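Local coordinates for protein phytochrome Response Regulator RcpA (Tolypothrix sp. PCC 7601, PDB 1K68) that probably relays phytochrome light signals as a CheY-like, homodimeric response regulator whose receiver domain is phosphorylated on an aspartate beside a bound magnesium ion, at residues H2-L7 with E30-R35; R16-A21 with Q123-I128. All blocks are in the same frame, centred on the assembly; numbering follows the deposited sequence.

Interaction 1. Residues H2-L7 with E30-R35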
ATOM      1  N   HIS A   2       0.728 -19.730  14.046  1.00 58.22           N
ATOM      2  CA  HIS A   2       0.363 -18.469  13.415  1.00 56.80           C
ATOM      3  C   HIS A   2      -1.087 -18.103  13.723  1.00 54.66           C
ATOM      4  O   HIS A   2      -1.968 -18.964  13.782  1.00 54.37           O
ATOM      5  CB  HIS A   2       0.580 -18.552  11.899  1.00 58.56           C
ATOM      6  CG  HIS A   2      -0.537 -19.214  11.156  1.00 61.40           C
ATOM      7  ND1 HIS A   2      -0.924 -20.518  11.388  1.00 63.35           N
ATOM      8  CD2 HIS A   2      -1.353 -18.750  10.178  1.00 62.87           C
ATOM      9  CE1 HIS A   2      -1.929 -20.825  10.586  1.00 64.27           C
ATOM     10  NE2 HIS A   2      -2.208 -19.772   9.844  1.00 63.67           N
ATOM     11  N   LYS A   3      -1.327 -16.816  13.927  1.00 51.62           N
ATOM     12  CA  LYS A   3      -2.663 -16.331  14.232  1.00 47.88           C
ATOM     13  C   LYS A   3      -3.341 -15.868  12.951  1.00 44.82           C
ATOM     14  O   LYS A   3      -2.680 -15.365  12.047  1.00 46.85           O
ATOM     15  CB  LYS A   3      -2.563 -15.179  15.229  1.00 49.30           C
ATOM     16  CG  LYS A   3      -1.814 -15.558  16.493  1.00 49.56           C
ATOM     17  CD  LYS A   3      -1.513 -14.352  17.356  1.00 51.08           C
ATOM     18  CE  LYS A   3      -0.774 -14.763  18.618  1.00 50.49           C
ATOM     19  NZ  LYS A   3      -0.523 -13.599  19.501  1.00 51.08           N
ATOM     20  N   LYS A   4      -4.653 -16.058  12.863  1.00 41.18           N
ATOM     21  CA  LYS A   4      -5.392 -15.633  11.681  1.00 38.50           C
ATOM     22  C   LYS A   4      -6.196 -14.365  11.951  1.00 36.29           C
ATOM     23  O   LYS A   4      -6.868 -14.250  12.971  1.00 33.38           O
ATOM     24  CB  LYS A   4      -6.356 -16.719  11.198  1.00 38.93           C
ATOM     25  CG  LYS A   4      -7.204 -16.239  10.009  1.00 40.91           C
ATOM     26  CD  LYS A   4      -8.323 -17.192   9.635  1.00 42.27           C
ATOM     27  CE  LYS A   4      -7.813 -18.421   8.905  1.00 42.95           C
ATOM     28  NZ  LYS A   4      -8.957 -19.247   8.424  1.00 42.97           N
ATOM     29  N   ILE A   5      -6.127 -13.425  11.015  1.00 35.00           N
ATOM     30  CA  ILE A   5      -6.846 -12.170  11.118  1.00 33.86           C
ATOM     31  C   ILE A   5      -7.871 -12.116   9.994  1.00 33.59           C
ATOM     32  O   ILE A   5      -7.533 -12.310   8.821  1.00 32.11           O
ATOM     33  CB  ILE A   5      -5.886 -10.982  10.991  1.00 33.32           C
ATOM     34  CG1 ILE A   5      -4.842 -11.058  12.094  1.00 32.32           C
ATOM     35  CG2 ILE A   5      -6.646  -9.680  11.086  1.00 32.56           C
ATOM     36  CD1 ILE A   5      -3.704 -10.104  11.889  1.00 37.52           C
ATOM     37  N   PHE A   6      -9.124 -11.873  10.365  1.00 30.71           N
ATOM     38  CA  PHE A   6     -10.220 -11.797   9.405  1.00 30.79           C
ATOM     39  C   PHE A   6     -10.584 -10.324   9.210  1.00 30.67           C
ATOM     40  O   PHE A   6     -11.086  -9.667  10.124  1.00 28.29           O
ATOM     41  CB  PHE A   6     -11.416 -12.594   9.942  1.00 28.83           C
ATOM     42  CG  PHE A   6     -12.496 -12.841   8.931  1.00 30.47           C
ATOM     43  CD1 PHE A   6     -12.208 -13.457   7.714  1.00 31.02           C
ATOM     44  CD2 PHE A   6     -13.813 -12.504   9.213  1.00 27.99           C
ATOM     45  CE1 PHE A   6     -13.220 -13.734   6.801  1.00 30.08           C
ATOM     46  CE2 PHE A   6     -14.835 -12.776   8.305  1.00 28.80           C
ATOM     47  CZ  PHE A   6     -14.540 -13.395   7.095  1.00 29.59           C
ATOM     48  N   LEU A   7     -10.300  -9.817   8.017  1.00 29.39           N
ATOM     49  CA  LEU A   7     -10.572  -8.435   7.665  1.00 30.38           C
ATOM     50  C   LEU A   7     -11.809  -8.356   6.788  1.00 31.80           C
ATOM     51  O   LEU A   7     -11.827  -8.905   5.680  1.00 31.65           O
ATOM     52  CB  LEU A   7      -9.372  -7.843   6.918  1.00 30.57           C
ATOM     53  CG  LEU A   7      -9.506  -6.468   6.249  1.00 31.57           C
ATOM     54  CD1 LEU A   7      -9.762  -5.373   7.290  1.00 29.72           C
ATOM     55  CD2 LEU A   7      -8.225  -6.171   5.484  1.00 33.54           C
ATOM     56  N   GLU A  30      -1.716 -14.747   9.300  1.00 47.21           N
ATOM     57  CA  GLU A  30      -2.478 -15.084   8.109  1.00 46.52           C
ATOM     58  C   GLU A  30      -3.637 -14.107   8.029  1.00 44.74           C
ATOM     59  O   GLU A  30      -4.410 -13.981   8.973  1.00 45.02           O
ATOM     60  CB  GLU A  30      -3.015 -16.511   8.179  1.00 47.11           C
ATOM     61  CG  GLU A  30      -4.060 -16.791   7.120  1.00 50.06           C
ATOM     62  CD  GLU A  30      -4.587 -18.210   7.165  1.00 52.80           C
ATOM     63  OE1 GLU A  30      -4.958 -18.686   8.260  1.00 54.59           O
ATOM     64  OE2 GLU A  30      -4.640 -18.847   6.096  1.00 54.53           O
ATOM     65  N   VAL A  31      -3.755 -13.412   6.905  1.00 41.95           N
ATOM     66  CA  VAL A  31      -4.827 -12.449   6.740  1.00 39.30           C
ATOM     67  C   VAL A  31      -5.808 -12.883   5.673  1.00 39.18           C
ATOM     68  O   VAL A  31      -5.447 -13.019   4.503  1.00 40.44           O
ATOM     69  CB  VAL A  31      -4.277 -11.064   6.352  1.00 40.66           C
ATOM     70  CG1 VAL A  31      -5.402 -10.037   6.355  1.00 36.94           C
ATOM     71  CG2 VAL A  31      -3.173 -10.657   7.320  1.00 40.88           C
ATOM     72  N   VAL A  32      -7.053 -13.107   6.079  1.00 36.95           N
ATOM     73  CA  VAL A  32      -8.094 -13.494   5.148  1.00 37.08           C
ATOM     74  C   VAL A  32      -9.051 -12.326   5.040  1.00 37.49           C
ATOM     75  O   VAL A  32      -9.575 -11.840   6.039  1.00 38.05           O
ATOM     76  CB  VAL A  32      -8.832 -14.745   5.627  1.00 37.21           C
ATOM     77  CG1 VAL A  32     -10.031 -15.013   4.738  1.00 36.66           C
ATOM     78  CG2 VAL A  32      -7.883 -15.932   5.588  1.00 36.88           C
ATOM     79  N   THR A  33      -9.275 -11.877   3.814  1.00 37.62           N
ATOM     80  CA  THR A  33     -10.124 -10.729   3.559  1.00 36.79           C
ATOM     81  C   THR A  33     -11.377 -11.048   2.755  1.00 37.50           C
ATOM     82  O   THR A  33     -11.289 -11.653   1.689  1.00 36.20           O
ATOM     83  CB  THR A  33      -9.326  -9.651   2.778  1.00 37.23           C
ATOM     84  OG1 THR A  33      -8.088  -9.377   3.455  1.00 37.22           O
ATOM     85  CG2 THR A  33     -10.129  -8.363   2.647  1.00 34.71           C
ATOM     86  N   VAL A  34     -12.541 -10.665   3.280  1.00 35.57           N
ATOM     87  CA  VAL A  34     -13.803 -10.836   2.561  1.00 36.12           C
ATOM     88  C   VAL A  34     -14.334  -9.417   2.415  1.00 36.19           C
ATOM     89  O   VAL A  34     -14.068  -8.559   3.270  1.00 35.18           O
ATOM     90  CB  VAL A  34     -14.832 -11.715   3.310  1.00 36.47           C
ATOM     91  CG1 VAL A  34     -14.353 -13.155   3.337  1.00 36.57           C
ATOM     92  CG2 VAL A  34     -15.063 -11.185   4.708  1.00 36.94           C
ATOM     93  N   ARG A  35     -15.096  -9.170   1.356  1.00 36.09           N
ATOM     94  CA  ARG A  35     -15.571  -7.820   1.066  1.00 38.57           C
ATOM     95  C   ARG A  35     -17.011  -7.401   1.330  1.00 37.34           C
ATOM     96  O   ARG A  35     -17.414  -6.315   0.923  1.00 37.46           O
ATOM     97  CB  ARG A  35     -15.194  -7.493  -0.376  1.00 40.57           C
ATOM     98  CG  ARG A  35     -13.727  -7.807  -0.645  1.00 45.01           C
ATOM     99  CD  ARG A  35     -13.378  -7.805  -2.119  1.00 50.68           C
ATOM    100  NE  ARG A  35     -12.622  -6.618  -2.491  1.00 53.97           N
ATOM    101  CZ  ARG A  35     -13.079  -5.378  -2.372  1.00 56.23           C
ATOM    102  NH1 ARG A  35     -14.293  -5.155  -1.889  1.00 59.97           N
ATOM    103  NH2 ARG A  35     -12.323  -4.358  -2.738  1.00 57.60           N
TER

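Interaction 2. Residues R16-A21 with Q123-I128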
ATOM      1  N   ARG A  16      -5.482  -2.778   0.831  1.00 35.34           N
ATOM      2  CA  ARG A  16      -4.067  -2.816   0.494  1.00 35.07           C
ATOM      3  C   ARG A  16      -3.222  -2.348   1.668  1.00 34.40           C
ATOM      4  O   ARG A  16      -2.338  -3.072   2.132  1.00 35.18           O
ATOM      5  CB  ARG A  16      -3.761  -1.939  -0.729  1.00 37.00           C
ATOM      6  CG  ARG A  16      -2.309  -2.046  -1.181  1.00 37.04           C
ATOM      7  CD  ARG A  16      -1.987  -1.214  -2.425  1.00 39.68           C
ATOM      8  NE  ARG A  16      -1.602   0.164  -2.114  1.00 42.22           N
ATOM      9  CZ  ARG A  16      -2.429   1.207  -2.157  1.00 45.00           C
ATOM     10  NH1 ARG A  16      -3.701   1.041  -2.502  1.00 43.78           N
ATOM     11  NH2 ARG A  16      -1.982   2.420  -1.855  1.00 45.96           N
ATOM     12  N   LEU A  17      -3.504  -1.142   2.148  1.00 32.54           N
ATOM     13  CA  LEU A  17      -2.758  -0.557   3.255  1.00 31.02           C
ATOM     14  C   LEU A  17      -2.787  -1.439   4.505  1.00 31.50           C
ATOM     15  O   LEU A  17      -1.746  -1.729   5.101  1.00 30.72           O
ATOM     16  CB  LEU A  17      -3.315   0.834   3.557  1.00 29.73           C
ATOM     17  CG  LEU A  17      -2.564   1.707   4.567  1.00 31.07           C
ATOM     18  CD1 LEU A  17      -2.915   3.162   4.325  1.00 31.16           C
ATOM     19  CD2 LEU A  17      -2.906   1.290   5.990  1.00 31.03           C
ATOM     20  N   ILE A  18      -3.979  -1.867   4.900  1.00 32.75           N
ATOM     21  CA  ILE A  18      -4.124  -2.726   6.066  1.00 31.21           C
ATOM     22  C   ILE A  18      -3.292  -3.996   5.901  1.00 32.00           C
ATOM     23  O   ILE A  18      -2.600  -4.410   6.831  1.00 30.26           O
ATOM     24  CB  ILE A  18      -5.610  -3.092   6.295  1.00 31.48           C
ATOM     25  CG1 ILE A  18      -6.396  -1.826   6.639  1.00 31.66           C
ATOM     26  CG2 ILE A  18      -5.733  -4.113   7.418  1.00 30.64           C
ATOM     27  CD1 ILE A  18      -7.893  -2.038   6.805  1.00 34.91           C
ATOM     28  N   GLN A  19      -3.352  -4.615   4.722  1.00 32.07           N
ATOM     29  CA  GLN A  19      -2.571  -5.826   4.475  1.00 35.81           C
ATOM     30  C   GLN A  19      -1.067  -5.552   4.518  1.00 36.00           C
ATOM     31  O   GLN A  19      -0.288  -6.409   4.938  1.00 36.82           O
ATOM     32  CB  GLN A  19      -2.937  -6.443   3.124  1.00 34.94           C
ATOM     33  CG  GLN A  19      -4.350  -6.992   3.080  1.00 39.43           C
ATOM     34  CD  GLN A  19      -4.655  -7.724   1.790  1.00 42.00           C
ATOM     35  OE1 GLN A  19      -4.250  -7.294   0.709  1.00 40.65           O
ATOM     36  NE2 GLN A  19      -5.387  -8.824   1.894  1.00 44.07           N
ATOM     37  N   GLU A  20      -0.666  -4.361   4.089  1.00 37.26           N
ATOM     38  CA  GLU A  20       0.746  -3.979   4.091  1.00 40.87           C
ATOM     39  C   GLU A  20       1.256  -3.761   5.507  1.00 40.95           C
ATOM     40  O   GLU A  20       2.368  -4.169   5.852  1.00 41.76           O
ATOM     41  CB  GLU A  20       0.958  -2.694   3.292  1.00 43.76           C
ATOM     42  CG  GLU A  20       0.689  -2.842   1.816  1.00 49.42           C
ATOM     43  CD  GLU A  20       1.516  -3.943   1.211  1.00 53.25           C
ATOM     44  OE1 GLU A  20       2.752  -3.902   1.387  1.00 56.14           O
ATOM     45  OE2 GLU A  20       0.936  -4.846   0.569  1.00 54.55           O
ATOM     46  N   ALA A  21       0.439  -3.107   6.323  1.00 40.29           N
ATOM     47  CA  ALA A  21       0.817  -2.836   7.699  1.00 41.43           C
ATOM     48  C   ALA A  21       0.932  -4.136   8.489  1.00 41.72           C
ATOM     49  O   ALA A  21       1.882  -4.328   9.246  1.00 42.25           O
ATOM     50  CB  ALA A  21      -0.198  -1.909   8.345  1.00 38.68           C
ATOM     51  N   GLN A 123       0.175   3.509  10.850  1.00 34.63           N
ATOM     52  CA  GLN A 123       0.684   3.342  12.206  1.00 35.80           C
ATOM     53  C   GLN A 123      -0.400   2.849  13.160  1.00 34.75           C
ATOM     54  O   GLN A 123      -0.111   2.178  14.140  1.00 35.18           O
ATOM     55  CB  GLN A 123       1.294   4.650  12.709  1.00 38.93           C
ATOM     56  CG  GLN A 123       2.590   5.024  11.989  1.00 44.39           C
ATOM     57  CD  GLN A 123       3.630   3.909  12.050  1.00 47.60           C
ATOM     58  OE1 GLN A 123       3.948   3.401  13.127  1.00 48.06           O
ATOM     59  NE2 GLN A 123       4.163   3.526  10.892  1.00 46.81           N
ATOM     60  N   ILE A 124      -1.650   3.173  12.867  1.00 32.62           N
ATOM     61  CA  ILE A 124      -2.746   2.709  13.699  1.00 31.68           C
ATOM     62  C   ILE A 124      -2.883   1.199  13.531  1.00 31.71           C
ATOM     63  O   ILE A 124      -3.045   0.467  14.507  1.00 32.22           O
ATOM     64  CB  ILE A 124      -4.068   3.404  13.306  1.00 32.96           C
ATOM     65  CG1 ILE A 124      -4.151   4.771  13.988  1.00 32.59           C
ATOM     66  CG2 ILE A 124      -5.255   2.538  13.672  1.00 33.52           C
ATOM     67  CD1 ILE A 124      -5.407   5.531  13.678  1.00 32.93           C
ATOM     68  N   VAL A 125      -2.818   0.722  12.293  1.00 30.61           N
ATOM     69  CA  VAL A 125      -2.943  -0.711  12.072  1.00 29.76           C
ATOM     70  C   VAL A 125      -1.804  -1.427  12.782  1.00 30.76           C
ATOM     71  O   VAL A 125      -1.994  -2.509  13.336  1.00 30.14           O
ATOM     72  CB  VAL A 125      -2.923  -1.058  10.574  1.00 28.82           C
ATOM     73  CG1 VAL A 125      -2.967  -2.577  10.384  1.00 28.10           C
ATOM     74  CG2 VAL A 125      -4.114  -0.404   9.883  1.00 26.73           C
ATOM     75  N   LYS A 126      -0.621  -0.815  12.775  1.00 31.70           N
ATOM     76  CA  LYS A 126       0.534  -1.401  13.443  1.00 33.87           C
ATOM     77  C   LYS A 126       0.252  -1.481  14.938  1.00 32.26           C
ATOM     78  O   LYS A 126       0.651  -2.428  15.600  1.00 32.45           O
ATOM     79  CB  LYS A 126       1.799  -0.563  13.205  1.00 35.09           C
ATOM     80  CG  LYS A 126       2.249  -0.502  11.754  1.00 39.71           C
ATOM     81  CD  LYS A 126       2.551  -1.885  11.192  1.00 42.73           C
ATOM     82  CE  LYS A 126       3.775  -2.522  11.847  1.00 46.40           C
ATOM     83  NZ  LYS A 126       4.049  -3.881  11.295  1.00 45.74           N
ATOM     84  N   GLY A 127      -0.431  -0.472  15.466  1.00 31.41           N
ATOM     85  CA  GLY A 127      -0.751  -0.485  16.881  1.00 31.21           C
ATOM     86  C   GLY A 127      -1.746  -1.592  17.181  1.00 29.69           C
ATOM     87  O   GLY A 127      -1.667  -2.254  18.214  1.00 29.92           O
ATOM     88  N   ILE A 128      -2.690  -1.791  16.271  1.00 28.14           N
ATOM     89  CA  ILE A 128      -3.685  -2.837  16.445  1.00 28.97           C
ATOM     90  C   ILE A 128      -2.986  -4.192  16.503  1.00 28.60           C
ATOM     91  O   ILE A 128      -3.228  -4.990  17.407  1.00 28.11           O
ATOM     92  CB  ILE A 128      -4.697  -2.822  15.287  1.00 27.31           C
ATOM     93  CG1 ILE A 128      -5.561  -1.564  15.378  1.00 27.65           C
ATOM     94  CG2 ILE A 128      -5.579  -4.073  15.327  1.00 27.20           C
ATOM     95  CD1 ILE A 128      -6.463  -1.368  14.192  1.00 28.64           C
TER

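Interaction 1. Residues H2-L7 with E30-R35
Glu30 O takes a nearly straight hydrogen bond from Ile5 N at 2.7 Å, while the CA-H of Lys4 approaches the same oxygen. Ile5 O accepts Val32 N at 2.9 Å and Val32 O accepts Leu7 N at the same length; Leu7 O then receives Val34 N, so the pairing runs on to the end of strand 30-34. These are the two parallel strands of the beta-alpha-beta unit that opens the CheY-like receiver domain, with 30-34 at the edge of its sheet and helix 12-23 making the crossover. On the face carrying Lys4, Phe6 and Val32, Phe6 has CG opposite its backbone N (chi1 -168°), which swings the ring across to Val32 and Val34. Phe6 CD1 lies 4.0 Å from Val32 CG1, and Phe6 CZ presses on Val34 CG2 at 3.3 Å, a tight fit; Tyr43 stacks on this ring. An alanine here is likely to leave Val32 and Val34 without their aromatic neighbour and Tyr43 without its stacking partner. Lys4 runs alongside Glu30, but Lys4 NZ stays 4.0 Å from Glu30 OE1 and bonds instead to Tyr43 OH and Ser54 O. A weak bond of 3.4 Å runs from His2 NE2 to Glu30 OE1, at the imidazole edge.

Interaction 2. Residues R16-A21 with Q123-I128
The first and last helices of the receiver domain, 12-23 and 118-135, lean together here on one face of the central parallel sheet. Their short segments cross at -50° with the axes 9.0 Å apart. Val125 is the side chain that fills the interface from the later helix, and its two methyls divide the work. With CG1 opposite the backbone N (chi1 176°), Val125 CG1 sits on Ala21 CB at 3.5 Å and also comes near the backbone oxygen of Ile18. The other methyl, Val125 CG2, faces one turn back along helix 12-23, where it lies 4.2 Å from Ile18 CG1 and 4.4 Å from Leu17 CD2, both looser contacts. Having only a methyl group, Ala21 lets the backbones come close: its CA is 5.9 Å from the CA of Lys126.

Lys126 adds the polar part. Its chain bends at chi2 and chi3, so that Lys126 CD passes close by Ala21 O, at 3.2 Å, and Lys126 NZ comes round to hydrogen-bond that oxygen at 3.0 Å. The place of NZ is less sure, so this bond, like the one it makes to Asn24 O, is held with caution; if it stands, the ammonium group would probably sit well near the C-terminal end of helix 12-23.

Around this core, Phe122 packs on both Leu17 and Ala21, extending the seam along helix 118-135, whose Ile124 and Ile128 rest on Ile112 of strand 110-113. Away from that helix, Arg16 forms a salt bridge with Asp80 of the second subunit, so helix 12-23 packs against the last helix of its own chain and also meets the dimer partner.

From the N terminus the chain runs through 2-7, which leads into the first strand, then 16-21 in the helix that follows, then 30-35, on the next strand, which returns beside the first and closes interaction 1 over 22 intervening residues, mostly helix 12-23. Interaction 2 closes a far longer loop: 123-128 comes back to 16-21 after most of the domain has been built. Because the segments alternate, the two contacts cross instead of nesting, and helix 12-23 is common ground. Leu7 packs on Ile18, and a weak bond links Thr33 to Gln19. Together they tie the edge of the sheet, through the crossover helix, to the last helix of the domain.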